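Local atomic coordinates of Molybdate/tungstate binding protein (PDB entry 1FR3), a protein that binds the oxyanions molybdate and tungstate as a hexameric assembly and probably serves in molybdate homeostasis. Residues M27-G31 with T32-A36. Residues are numbered along the deposited sequence; the frame is centred on the assembly and turned at random.
Sequences MDYKG and TELVA
Met27 and Leu34 pair through two nearly straight backbone hydrogen bonds, Met27 N to Leu34 O and Leu34 N to Met27 O, both 2.8 Å, in the hairpin that joins strands 22-29 and 32-39. Tyr29 and Thr32 form the next such pair and close a type I' turn through Lys30 and Gly31. The tight side is the face carrying Met27, Tyr29, Thr32 and Leu34. The Met27 chain bends at its last torsion (chi3 -78°), which brings CE to 3.8 Å from Ala36 CB. Leu34 reaches the other way with CD1, 3.7 Å from Tyr29 CB. Leu9 and Ala11 of strand 7-18 pack against this apolar row, and Met63 of the second subunit against Met27 and Ala36. Toward the turn, Lys30 lays CG 3.9 Å above the centre of the Tyr29 ring, and NZ donates to Tyr29 OH at 3.0 Å. In the second subunit Tyr29 OH bonds Thr32 OG1, Lys30 NZ bonds Lys30 O, and Thr32 OG1 bonds Lys30 NZ. The looser face bears Asp28 and the exposed Glu33, salt-bridged to Lys14. Here Asp28 OD1 accepts from Gly31 N at 3.3 Å, syn and 27° out of the carboxylate plane, an Asx motif. Backbone bonds and apolar contacts toward strands 7-18 and 53-58 thus tie the hairpin within its subunit, while the polar tip of Tyr29, Lys30 and Thr32 is consistent with holding two subunits together.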
ATOM      1  N   MET A  27      10.291   3.054 -16.482  1.00  6.32           N
ATOM      2  CA  MET A  27      11.684   3.392 -16.233  1.00  6.44           C
ATOM      3  C   MET A  27      12.612   2.218 -16.497  1.00  6.48           C
ATOM      4  O   MET A  27      12.194   1.060 -16.533  1.00  7.24           O
ATOM      5  CB  MET A  27      11.822   3.801 -14.755  1.00  6.93           C
ATOM      6  CG  MET A  27      11.073   5.079 -14.410  1.00  6.76           C
ATOM      7  SD  MET A  27      10.913   5.322 -12.623  1.00  6.49           S
ATOM      8  CE  MET A  27       9.587   4.175 -12.251  1.00  8.07           C
ATOM      9  N   ASP A  28      13.886   2.536 -16.677  1.00  8.10           N
ATOM     10  CA  ASP A  28      14.910   1.509 -16.802  1.00  8.21           C
ATOM     11  C   ASP A  28      15.792   1.569 -15.550  1.00  7.67           C
ATOM     12  O   ASP A  28      16.220   2.653 -15.160  1.00  7.63           O
ATOM     13  CB  ASP A  28      15.809   1.690 -18.030  1.00 10.06           C
ATOM     14  CG  ASP A  28      16.877   0.604 -18.070  1.00 11.52           C
ATOM     15  OD1 ASP A  28      18.037   0.912 -17.734  1.00 13.27           O
ATOM     16  OD2 ASP A  28      16.551  -0.545 -18.426  1.00 13.77           O
ATOM     17  N   TYR A  29      16.008   0.407 -14.955  1.00  7.88           N
ATOM     18  CA  TYR A  29      16.908   0.310 -13.817  1.00  7.87           C
ATOM     19  C   TYR A  29      17.964  -0.757 -14.137  1.00  7.14           C
ATOM     20  O   TYR A  29      17.684  -1.947 -13.996  1.00  7.13           O
ATOM     21  CB  TYR A  29      16.197  -0.053 -12.508  1.00  9.21           C
ATOM     22  CG  TYR A  29      17.211  -0.071 -11.372  1.00 10.39           C
ATOM     23  CD1 TYR A  29      17.806   1.116 -10.963  1.00 11.13           C
ATOM     24  CD2 TYR A  29      17.565  -1.252 -10.755  1.00 11.32           C
ATOM     25  CE1 TYR A  29      18.737   1.119  -9.938  1.00 12.33           C
ATOM     26  CE2 TYR A  29      18.502  -1.259  -9.731  1.00 12.67           C
ATOM     27  CZ  TYR A  29      19.073  -0.072  -9.337  1.00 12.53           C
ATOM     28  OH  TYR A  29      20.004  -0.069  -8.318  1.00 15.21           O
ATOM     29  N   LYS A  30      19.143  -0.313 -14.569  1.00  7.43           N
ATOM     30  CA  LYS A  30      20.227  -1.243 -14.876  1.00  8.55           C
ATOM     31  C   LYS A  30      19.773  -2.374 -15.783  1.00  8.67           C
ATOM     32  O   LYS A  30      20.224  -3.517 -15.643  1.00  8.90           O
ATOM     33  CB  LYS A  30      20.821  -1.790 -13.567  1.00  8.96           C
ATOM     34  CG  LYS A  30      21.344  -0.717 -12.625  1.00 10.08           C
ATOM     35  CD  LYS A  30      21.918  -1.303 -11.339  1.00 10.98           C
ATOM     36  CE  LYS A  30      22.494  -0.189 -10.472  1.00 11.95           C
ATOM     37  NZ  LYS A  30      22.845  -0.682  -9.109  1.00 12.80           N
ATOM     38  N   GLY A  31      18.899  -2.078 -16.740  1.00  8.37           N
ATOM     39  CA  GLY A  31      18.416  -3.082 -17.668  1.00  8.68           C
ATOM     40  C   GLY A  31      17.063  -3.673 -17.329  1.00  9.67           C
ATOM     41  O   GLY A  31      16.491  -4.394 -18.160  1.00 11.90           O
ATOM     42  N   THR A  32      16.544  -3.431 -16.132  1.00  8.32           N
ATOM     43  CA  THR A  32      15.237  -3.963 -15.755  1.00  7.87           C
ATOM     44  C   THR A  32      14.188  -2.870 -15.955  1.00  7.23           C
ATOM     45  O   THR A  32      14.449  -1.721 -15.607  1.00  7.53           O
ATOM     46  CB  THR A  32      15.189  -4.420 -14.289  1.00  9.43           C
ATOM     47  OG1 THR A  32      16.040  -5.559 -14.080  1.00 11.45           O
ATOM     48  CG2 THR A  32      13.783  -4.841 -13.875  1.00  9.57           C
ATOM     49  N   GLU A  33      13.035  -3.246 -16.508  1.00  7.47           N
ATOM     50  CA  GLU A  33      11.973  -2.264 -16.686  1.00  7.35           C
ATOM     51  C   GLU A  33      11.167  -2.143 -15.390  1.00  7.29           C
ATOM     52  O   GLU A  33      10.782  -3.147 -14.801  1.00  7.93           O
ATOM     53  CB  GLU A  33      11.039  -2.674 -17.830  1.00  8.18           C
ATOM     54  CG  GLU A  33       9.979  -1.607 -18.085  1.00  9.90           C
ATOM     55  CD  GLU A  33       9.284  -1.816 -19.420  1.00 10.58           C
ATOM     56  OE1 GLU A  33       9.899  -1.456 -20.436  1.00 11.35           O
ATOM     57  OE2 GLU A  33       8.147  -2.323 -19.398  1.00 12.08           O
ATOM     58  N   LEU A  34      10.953  -0.901 -14.967  1.00  6.30           N
ATOM     59  CA  LEU A  34      10.147  -0.623 -13.781  1.00  6.87           C
ATOM     60  C   LEU A  34       8.901   0.137 -14.252  1.00  6.51           C
ATOM     61  O   LEU A  34       8.967   0.846 -15.263  1.00  7.34           O
ATOM     62  CB  LEU A  34      10.886   0.216 -12.749  1.00  7.18           C
ATOM     63  CG  LEU A  34      12.238  -0.292 -12.234  1.00  7.67           C
ATOM     64  CD1 LEU A  34      12.822   0.694 -11.234  1.00  8.54           C
ATOM     65  CD2 LEU A  34      12.072  -1.676 -11.614  1.00  8.39           C
ATOM     66  N   VAL A  35       7.802  -0.021 -13.536  1.00  6.41           N
ATOM     67  CA  VAL A  35       6.571   0.680 -13.882  1.00  6.56           C
ATOM     68  C   VAL A  35       5.961   1.267 -12.604  1.00  6.56           C
ATOM     69  O   VAL A  35       5.665   0.525 -11.668  1.00  6.14           O
ATOM     70  CB  VAL A  35       5.531  -0.204 -14.583  1.00  7.05           C
ATOM     71  CG1 VAL A  35       4.256   0.575 -14.897  1.00  7.25           C
ATOM     72  CG2 VAL A  35       6.120  -0.776 -15.870  1.00  8.03           C
ATOM     73  N   ALA A  36       5.825   2.589 -12.592  1.00  6.71           N
ATOM     74  CA  ALA A  36       5.193   3.266 -11.467  1.00  6.17           C
ATOM     75  C   ALA A  36       3.871   3.880 -11.948  1.00  6.01           C
ATOM     76  O   ALA A  36       3.802   4.399 -13.067  1.00  7.65           O
ATOM     77  CB  ALA A  36       6.094   4.356 -10.898  1.00  7.13           C
TER